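UV damage endonuclease (Sulfolobus acidocaldarius, PDB 3TC3) probably acts as a metal-dependent endonuclease that nicks DNA at ultraviolet-induced and other lesions so that excision repair can begin. Local coordinates at residues H162-N175 and E195-I209. Numbering follows the deposited sequence.
Sequences HVGSSMNGKEESLN and ENDDKVFSVKDCLWI. With MN (manganese (II) ion), chain C.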
ATOM      1  N   HIS A 162       7.102  -2.250  -5.415  1.00 12.64           N
ATOM      2  CA  HIS A 162       8.286  -1.676  -6.060  1.00 13.58           C
ATOM      3  C   HIS A 162       8.569  -2.422  -7.337  1.00 12.86           C
ATOM      4  O   HIS A 162       8.037  -3.525  -7.653  1.00 14.90           O
ATOM      5  CB  HIS A 162       9.436  -1.816  -5.085  1.00 15.13           C
ATOM      6  CG  HIS A 162       9.343  -0.870  -3.959  1.00 20.21           C
ATOM      7  ND1 HIS A 162       9.447  -1.256  -2.681  1.00 32.65           N
ATOM      8  CD2 HIS A 162       9.115   0.505  -3.942  1.00 21.39           C
ATOM      9  CE1 HIS A 162       9.361  -0.156  -1.871  1.00 30.95           C
ATOM     10  NE2 HIS A 162       9.151   0.914  -2.643  1.00 27.19           N
ATOM     11  N   VAL A 163       9.444  -1.842  -8.180  1.00 11.93           N
ATOM     12  CA  VAL A 163       9.771  -2.473  -9.429  1.00 12.71           C
ATOM     13  C   VAL A 163      10.458  -3.831  -9.177  1.00 14.17           C
ATOM     14  O   VAL A 163      10.270  -4.807  -9.926  1.00 15.46           O
ATOM     15  CB  VAL A 163      10.600  -1.512 -10.353  1.00 13.85           C
ATOM     16  CG1 VAL A 163      10.994  -2.266 -11.547  1.00 15.53           C
ATOM     17  CG2 VAL A 163       9.714  -0.376 -10.746  1.00 14.34           C
ATOM     18  N   GLY A 164      11.309  -3.814  -8.163  1.00 14.80           N
ATOM     19  CA  GLY A 164      11.884  -5.067  -7.764  1.00 15.08           C
ATOM     20  C   GLY A 164      13.421  -5.098  -7.875  1.00 16.48           C
ATOM     21  O   GLY A 164      14.173  -4.253  -7.344  1.00 17.54           O
ATOM     22  N   SER A 165      13.907  -6.084  -8.633  1.00 15.22           N
ATOM     23  CA  SER A 165      15.331  -6.353  -8.799  1.00 18.74           C
ATOM     24  C   SER A 165      15.987  -5.460  -9.845  1.00 17.46           C
ATOM     25  O   SER A 165      15.319  -5.100 -10.800  1.00 17.58           O
ATOM     26  CB  SER A 165      15.344  -7.845  -9.239  1.00 21.35           C
ATOM     27  OG  SER A 165      16.607  -8.257  -9.687  1.00 25.40           O
ATOM     28  N   SER A 166      17.313  -5.236  -9.732  1.00 19.93           N
ATOM     29  CA  SER A 166      18.044  -4.565 -10.801  1.00 20.12           C
ATOM     30  C   SER A 166      19.108  -5.510 -11.406  1.00 22.27           C
ATOM     31  O   SER A 166      20.048  -5.023 -12.052  1.00 22.99           O
ATOM     32  CB  SER A 166      18.734  -3.264 -10.316  1.00 23.42           C
ATOM     33  OG  SER A 166      19.606  -3.595  -9.275  1.00 27.78           O
ATOM     34  N   MET A 167      18.956  -6.817 -11.221  1.00 22.55           N
ATOM     35  CA  MET A 167      19.901  -7.799 -11.839  1.00 25.35           C
ATOM     36  C   MET A 167      19.994  -7.589 -13.355  1.00 25.02           C
ATOM     37  O   MET A 167      18.991  -7.386 -14.002  1.00 24.19           O
ATOM     38  CB  MET A 167      19.509  -9.222 -11.490  1.00 28.98           C
ATOM     39  CG  MET A 167      19.728  -9.557  -9.995  1.00 33.36           C
ATOM     40  SD  MET A 167      21.488  -9.623  -9.487  1.00 44.06           S
ATOM     41  CE  MET A 167      21.915 -11.058 -10.478  1.00 40.88           C
ATOM     42  N   ASN A 168      21.229  -7.702 -13.907  1.00 26.83           N
ATOM     43  CA  ASN A 168      21.523  -7.482 -15.333  1.00 28.47           C
ATOM     44  C   ASN A 168      21.347  -6.024 -15.755  1.00 27.06           C
ATOM     45  O   ASN A 168      21.385  -5.739 -16.938  1.00 27.72           O
ATOM     46  CB  ASN A 168      20.718  -8.338 -16.307  1.00 29.28           C
ATOM     47  CG  ASN A 168      20.774  -9.830 -16.008  1.00 33.55           C
ATOM     48  OD1 ASN A 168      21.751 -10.320 -15.459  1.00 40.46           O
ATOM     49  ND2 ASN A 168      19.704 -10.552 -16.375  1.00 34.82           N
ATOM     50  N   GLY A 169      21.161  -5.133 -14.783  1.00 25.61           N
ATOM     51  CA  GLY A 169      21.113  -3.694 -15.033  1.00 26.51           C
ATOM     52  C   GLY A 169      19.666  -3.157 -15.139  1.00 25.43           C
ATOM     53  O   GLY A 169      18.678  -3.931 -15.311  1.00 23.05           O
ATOM     54  N   LYS A 170      19.570  -1.834 -15.116  1.00 25.59           N
ATOM     55  CA  LYS A 170      18.257  -1.184 -15.057  1.00 23.74           C
ATOM     56  C   LYS A 170      17.395  -1.413 -16.257  1.00 23.62           C
ATOM     57  O   LYS A 170      16.244  -1.797 -16.091  1.00 20.76           O
ATOM     58  CB  LYS A 170      18.375   0.311 -14.733  1.00 25.10           C
ATOM     59  CG  LYS A 170      18.676   0.517 -13.247  1.00 30.92           C
ATOM     60  CD  LYS A 170      18.868   1.993 -12.909  1.00 30.25           C
ATOM     61  CE  LYS A 170      17.534   2.689 -12.826  1.00 24.99           C
ATOM     62  NZ  LYS A 170      17.711   4.168 -12.635  1.00 27.27           N
ATOM     63  N   GLU A 171      17.898  -1.220 -17.482  1.00 23.74           N
ATOM     64  CA  GLU A 171      17.024  -1.359 -18.657  1.00 25.16           C
ATOM     65  C   GLU A 171      16.468  -2.776 -18.816  1.00 22.14           C
ATOM     66  O   GLU A 171      15.271  -2.906 -19.072  1.00 20.16           O
ATOM     67  CB  GLU A 171      17.716  -0.829 -19.954  1.00 31.79           C
ATOM     68  CG  GLU A 171      18.583  -1.844 -20.635  1.00 38.21           C
ATOM     69  CD  GLU A 171      19.312  -1.324 -21.908  1.00 46.88           C
ATOM     70  OE1 GLU A 171      18.680  -1.343 -22.987  1.00 46.40           O
ATOM     71  OE2 GLU A 171      20.514  -0.937 -21.831  1.00 48.43           O
ATOM     72  N   GLU A 172      17.296  -3.808 -18.606  1.00 21.60           N
ATOM     73  CA  GLU A 172      16.833  -5.224 -18.669  1.00 22.09           C
ATOM     74  C   GLU A 172      15.787  -5.464 -17.595  1.00 20.32           C
ATOM     75  O   GLU A 172      14.809  -6.171 -17.821  1.00 20.39           O
ATOM     76  CB  GLU A 172      17.981  -6.203 -18.472  1.00 25.33           C
ATOM     77  CG  GLU A 172      18.768  -6.345 -19.819  1.00 29.17           C
ATOM     78  CD  GLU A 172      19.732  -7.515 -19.890  1.00 32.35           C
ATOM     79  OE1 GLU A 172      19.396  -8.611 -19.383  1.00 34.86           O
ATOM     80  OE2 GLU A 172      20.835  -7.317 -20.529  1.00 34.00           O
ATOM     81  N   SER A 173      16.048  -4.843 -16.462  1.00 18.69           N
ATOM     82  CA  SER A 173      15.148  -5.052 -15.284  1.00 16.39           C
ATOM     83  C   SER A 173      13.802  -4.396 -15.497  1.00 16.43           C
ATOM     84  O   SER A 173      12.755  -4.958 -15.068  1.00 14.71           O
ATOM     85  CB  SER A 173      15.815  -4.520 -14.011  1.00 16.02           C
ATOM     86  OG  SER A 173      16.934  -5.375 -13.590  1.00 19.14           O
ATOM     87  N   LEU A 174      13.770  -3.224 -16.163  1.00 15.90           N
ATOM     88  CA  LEU A 174      12.476  -2.599 -16.525  1.00 15.27           C
ATOM     89  C   LEU A 174      11.681  -3.455 -17.553  1.00 14.58           C
ATOM     90  O   LEU A 174      10.434  -3.602 -17.441  1.00 14.20           O
ATOM     91  CB  LEU A 174      12.638  -1.128 -17.110  1.00 15.58           C
ATOM     92  CG  LEU A 174      13.281  -0.209 -16.088  1.00 16.26           C
ATOM     93  CD1 LEU A 174      13.503   1.150 -16.809  1.00 18.85           C
ATOM     94  CD2 LEU A 174      12.359   0.002 -14.883  1.00 16.13           C
ATOM     95  N   ASN A 175      12.409  -3.990 -18.558  1.00 16.72           N
ATOM     96  CA  ASN A 175      11.717  -4.769 -19.542  1.00 18.59           C
ATOM     97  C   ASN A 175      11.248  -6.116 -18.973  1.00 15.84           C
ATOM     98  O   ASN A 175      10.119  -6.509 -19.316  1.00 16.20           O
ATOM     99  CB  ASN A 175      12.598  -4.879 -20.768  1.00 23.65           C
ATOM    100  CG  ASN A 175      12.484  -3.581 -21.642  1.00 27.51           C
ATOM    101  OD1 ASN A 175      11.345  -3.105 -21.995  1.00 30.49           O
ATOM    102  ND2 ASN A 175      13.604  -2.995 -21.935  1.00 33.74           N
ATOM    103  N   GLU A 195       5.630   2.012  -7.157  1.00 11.85           N
ATOM    104  CA  GLU A 195       6.122   3.141  -6.396  1.00 11.89           C
ATOM    105  C   GLU A 195       7.645   3.237  -6.605  1.00 11.47           C
ATOM    106  O   GLU A 195       8.395   2.252  -6.798  1.00 11.61           O
ATOM    107  CB  GLU A 195       5.897   2.756  -4.926  1.00 14.74           C
ATOM    108  CG  GLU A 195       6.395   3.743  -3.855  1.00 18.64           C
ATOM    109  CD  GLU A 195       6.422   3.129  -2.450  1.00 24.70           C
ATOM    110  OE1 GLU A 195       5.735   2.145  -2.184  1.00 24.18           O
ATOM    111  OE2 GLU A 195       7.121   3.672  -1.581  1.00 31.48           O
ATOM    112  N   ASN A 196       8.122   4.474  -6.576  1.00 10.62           N
ATOM    113  CA  ASN A 196       9.522   4.700  -6.668  1.00 10.57           C
ATOM    114  C   ASN A 196      10.217   4.261  -5.372  1.00 12.32           C
ATOM    115  O   ASN A 196       9.631   4.415  -4.281  1.00 13.61           O
ATOM    116  CB  ASN A 196       9.800   6.183  -7.016  1.00 11.15           C
ATOM    117  CG  ASN A 196       9.229   7.170  -5.981  1.00 10.80           C
ATOM    118  OD1 ASN A 196       8.025   7.142  -5.756  1.00 12.24           O
ATOM    119  ND2 ASN A 196      10.094   7.967  -5.319  1.00 10.97           N
ATOM    120  N   ASP A 197      11.434   3.782  -5.521  1.00 13.32           N
ATOM    121  CA  ASP A 197      12.244   3.464  -4.305  1.00 13.95           C
ATOM    122  C   ASP A 197      13.430   4.374  -4.107  1.00 14.39           C
ATOM    123  O   ASP A 197      13.725   5.193  -4.992  1.00 15.72           O
ATOM    124  CB  ASP A 197      12.539   1.954  -4.302  1.00 15.15           C
ATOM    125  CG  ASP A 197      13.571   1.575  -5.354  1.00 15.76           C
ATOM    126  OD1 ASP A 197      14.797   1.763  -5.082  1.00 20.09           O
ATOM    127  OD2 ASP A 197      13.245   1.069  -6.452  1.00 15.27           O
ATOM    128  N   ASP A 198      14.209   4.154  -3.001  1.00 16.37           N
ATOM    129  CA  ASP A 198      15.264   5.103  -2.731  1.00 19.24           C
ATOM    130  C   ASP A 198      16.628   4.607  -3.141  1.00 18.58           C
ATOM    131  O   ASP A 198      17.643   5.277  -2.928  1.00 20.75           O
ATOM    132  CB  ASP A 198      15.221   5.495  -1.237  1.00 20.05           C
ATOM    133  CG  ASP A 198      15.396   4.316  -0.293  1.00 24.76           C
ATOM    134  OD1 ASP A 198      15.310   3.150  -0.654  1.00 26.91           O
ATOM    135  OD2 ASP A 198      15.593   4.586   0.918  1.00 30.49           O
ATOM    136  N   LYS A 199      16.660   3.439  -3.792  1.00 17.96           N
ATOM    137  CA  LYS A 199      17.928   2.850  -4.176  1.00 20.22           C
ATOM    138  C   LYS A 199      18.176   2.699  -5.690  1.00 19.45           C
ATOM    139  O   LYS A 199      19.308   2.941  -6.136  1.00 23.90           O
ATOM    140  CB  LYS A 199      18.120   1.475  -3.535  1.00 22.97           C
ATOM    141  CG  LYS A 199      18.019   1.417  -2.043  1.00 24.88           C
ATOM    142  CD  LYS A 199      19.236   2.059  -1.303  1.00 32.44           C
ATOM    143  CE  LYS A 199      19.239   1.771   0.245  1.00 32.56           C
ATOM    144  NZ  LYS A 199      17.842   1.663   0.821  1.00 33.59           N
ATOM    145  N   VAL A 200      17.173   2.328  -6.465  1.00 18.92           N
ATOM    146  CA  VAL A 200      17.372   2.019  -7.849  1.00 19.58           C
ATOM    147  C   VAL A 200      16.366   2.632  -8.806  1.00 17.40           C
ATOM    148  O   VAL A 200      16.769   3.317  -9.721  1.00 18.53           O
ATOM    149  CB  VAL A 200      17.336   0.495  -8.080  1.00 21.88           C
ATOM    150  CG1 VAL A 200      17.591   0.186  -9.614  1.00 22.82           C
ATOM    151  CG2 VAL A 200      18.532  -0.142  -7.277  1.00 24.26           C
ATOM    152  N   PHE A 201      15.075   2.426  -8.518  1.00 15.41           N
ATOM    153  CA  PHE A 201      14.052   2.829  -9.468  1.00 15.28           C
ATOM    154  C   PHE A 201      13.373   4.144  -9.073  1.00 13.94           C
ATOM    155  O   PHE A 201      12.551   4.213  -8.155  1.00 14.62           O
ATOM    156  CB  PHE A 201      12.981   1.717  -9.702  1.00 14.68           C
ATOM    157  CG  PHE A 201      13.588   0.525 -10.325  1.00 16.63           C
ATOM    158  CD1 PHE A 201      14.042   0.583 -11.679  1.00 16.76           C
ATOM    159  CD2 PHE A 201      13.881  -0.636  -9.537  1.00 15.43           C
ATOM    160  CE1 PHE A 201      14.702  -0.536 -12.247  1.00 18.55           C
ATOM    161  CE2 PHE A 201      14.568  -1.734 -10.100  1.00 17.82           C
ATOM    162  CZ  PHE A 201      14.927  -1.723 -11.427  1.00 16.68           C
ATOM    163  N   SER A 202      13.693   5.183  -9.819  1.00 14.40           N
ATOM    164  CA  SER A 202      13.243   6.523  -9.532  1.00 13.45           C
ATOM    165  C   SER A 202      11.836   6.777 -10.076  1.00 12.61           C
ATOM    166  O   SER A 202      11.298   5.897 -10.781  1.00 12.03           O
ATOM    167  CB  SER A 202      14.216   7.514 -10.239  1.00 14.97           C
ATOM    168  OG  SER A 202      14.096   7.338 -11.680  1.00 15.35           O
ATOM    169  N   VAL A 203      11.276   7.920  -9.802  1.00 11.39           N
ATOM    170  CA  VAL A 203      10.038   8.357 -10.461  1.00 12.11           C
ATOM    171  C   VAL A 203      10.156   8.258 -11.994  1.00 13.14           C
ATOM    172  O   VAL A 203       9.246   7.740 -12.675  1.00 12.81           O
ATOM    173  CB  VAL A 203       9.641   9.724  -9.999  1.00 13.24           C
ATOM    174  CG1 VAL A 203       8.401  10.227 -10.776  1.00 14.77           C
ATOM    175  CG2 VAL A 203       9.257   9.616  -8.497  1.00 13.06           C
ATOM    176  N   LYS A 204      11.256   8.764 -12.559  1.00 13.53           N
ATOM    177  CA  LYS A 204      11.466   8.693 -13.996  1.00 14.33           C
ATOM    178  C   LYS A 204      11.328   7.261 -14.509  1.00 13.66           C
ATOM    179  O   LYS A 204      10.680   6.989 -15.573  1.00 13.83           O
ATOM    180  CB  LYS A 204      12.873   9.221 -14.334  1.00 17.14           C
ATOM    181  CG  LYS A 204      13.203   9.196 -15.849  1.00 20.46           C
ATOM    182  CD  LYS A 204      14.553   9.913 -15.993  1.00 23.15           C
ATOM    183  CE  LYS A 204      15.080   9.647 -17.363  1.00 28.60           C
ATOM    184  NZ  LYS A 204      16.484  10.038 -17.555  1.00 34.68           N
ATOM    185  N   ASP A 205      11.929   6.319 -13.785  1.00 12.24           N
ATOM    186  CA  ASP A 205      11.894   4.905 -14.222  1.00 13.45           C
ATOM    187  C   ASP A 205      10.468   4.343 -14.149  1.00 12.20           C
ATOM    188  O   ASP A 205       9.982   3.671 -15.044  1.00 12.91           O
ATOM    189  CB  ASP A 205      12.795   4.095 -13.290  1.00 14.16           C
ATOM    190  CG  ASP A 205      14.263   4.370 -13.509  1.00 16.66           C
ATOM    191  OD1 ASP A 205      14.734   4.579 -14.650  1.00 19.78           O
ATOM    192  OD2 ASP A 205      14.957   4.413 -12.505  1.00 15.78           O
ATOM    193  N   CYS A 206       9.759   4.705 -13.077  1.00 12.58           N
ATOM    194  CA  CYS A 206       8.346   4.264 -12.955  1.00 11.54           C
ATOM    195  C   CYS A 206       7.469   4.868 -14.039  1.00 11.38           C
ATOM    196  O   CYS A 206       6.598   4.162 -14.595  1.00 12.19           O
ATOM    197  CB  CYS A 206       7.767   4.613 -11.563  1.00 11.45           C
ATOM    198  SG  CYS A 206       8.597   3.697 -10.229  1.00 12.27           S
ATOM    199  N   LEU A 207       7.765   6.097 -14.423  1.00 11.90           N
ATOM    200  CA  LEU A 207       6.961   6.752 -15.485  1.00 12.35           C
ATOM    201  C   LEU A 207       7.240   6.008 -16.823  1.00 12.60           C
ATOM    202  O   LEU A 207       6.328   5.875 -17.661  1.00 13.25           O
ATOM    203  CB  LEU A 207       7.376   8.206 -15.595  1.00 13.19           C
ATOM    204  CG  LEU A 207       6.877   9.065 -14.429  1.00 13.44           C
ATOM    205  CD1 LEU A 207       7.409  10.521 -14.555  1.00 15.03           C
ATOM    206  CD2 LEU A 207       5.360   9.076 -14.376  1.00 15.32           C
ATOM    207  N   TRP A 208       8.476   5.496 -17.001  1.00 12.58           N
ATOM    208  CA  TRP A 208       8.805   4.778 -18.268  1.00 13.28           C
ATOM    209  C   TRP A 208       7.970   3.530 -18.336  1.00 12.41           C
ATOM    210  O   TRP A 208       7.451   3.150 -19.407  1.00 13.40           O
ATOM    211  CB  TRP A 208      10.299   4.514 -18.246  1.00 14.65           C
ATOM    212  CG  TRP A 208      10.838   4.018 -19.565  1.00 15.79           C
ATOM    213  CD1 TRP A 208      11.337   4.790 -20.618  1.00 15.92           C
ATOM    214  CD2 TRP A 208      10.909   2.634 -20.026  1.00 16.48           C
ATOM    215  NE1 TRP A 208      11.747   3.986 -21.647  1.00 17.87           N
ATOM    216  CE2 TRP A 208      11.552   2.695 -21.354  1.00 16.06           C
ATOM    217  CE3 TRP A 208      10.598   1.366 -19.462  1.00 17.04           C
ATOM    218  CZ2 TRP A 208      11.762   1.526 -22.119  1.00 18.50           C
ATOM    219  CZ3 TRP A 208      10.879   0.195 -20.245  1.00 19.13           C
ATOM    220  CH2 TRP A 208      11.459   0.311 -21.505  1.00 18.19           C
ATOM    221  N   ILE A 209       7.860   2.809 -17.204  1.00 12.01           N
ATOM    222  CA  ILE A 209       7.008   1.637 -17.130  1.00 12.00           C
ATOM    223  C   ILE A 209       5.549   2.021 -17.385  1.00 11.68           C
ATOM    224  O   ILE A 209       4.890   1.348 -18.201  1.00 10.96           O
ATOM    225  CB  ILE A 209       7.167   0.884 -15.785  1.00 12.32           C
ATOM    226  CG1 ILE A 209       8.564   0.266 -15.670  1.00 13.36           C
ATOM    227  CG2 ILE A 209       5.990  -0.148 -15.650  1.00 11.87           C
ATOM    228  CD1 ILE A 209       8.799  -0.375 -14.297  1.00 14.31           C
TER
HETATM  229 MN    MN C 290       6.487   4.430   0.404  1.00 45.06          MN
HETATM  230  O   HOH W   1      10.609   0.621  -7.124  1.00 14.56           O
HETATM  231  O   HOH W   2      12.660  -1.863  -6.311  1.00 20.02           O
HETATM  232  O   HOH W   3      16.891   6.101 -14.958  1.00 30.90           O
HETATM  233  O   HOH W   4       5.855   2.138   0.638  1.00 26.75           O
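Asp205 OD2 is gripped from both segments: Lys170 NZ reaches it at 2.8 Å in a salt bridge on the carboxylate's syn side, while Ser202 N, 3.1 Å away, meets the same oxygen on the anti side. Asp205 N donates to Ser202 OG, completing a capping box at the start of helix 203-209, so the lysine meets a carboxylate already fixed by the cap. A bend at chi3 (78°) brings the ammonium round; it bonds weakly to Val200 O, and a water links it to Asp205 OD1.

Next to this salt bridge, Phe201 is sandwiched. Val163 CG1 sits over the centre of one ring face, 3.8 Å from the centroid in a CH-pi contact, and Val200 CG1 over the opposite face; Gly164 O lies in plane at the ring edge. Leu174 runs antiparallel alongside the phenylalanine, its CD2 3.6 Å from Phe201 CE1, and the same methyl meets Ile209 CD1.

Nearer the metal, two waters accept from Val163 N and Gly164 N and lie within hydrogen-bonding distance of Asp197 OD2, the first also near Glu195 O. Asp197 OD1 accepts from Lys199 N, an Asx turn, and Val200 N; OD2 accepts from Phe201 N above the carboxylate plane. Asp197 CB packs over a face of the His162 ring, which lies alongside Glu195, whose OE2 binds manganese at 2.2 Å; Asp220, Asp251 and Glu288 complete the site's protein ligands. The loops and helices following adjacent parallel strands 158-162 and 192-195 thus pack together beside the strands' C-terminal ends, where Glu195 holds the metal, as in a TIM barrel.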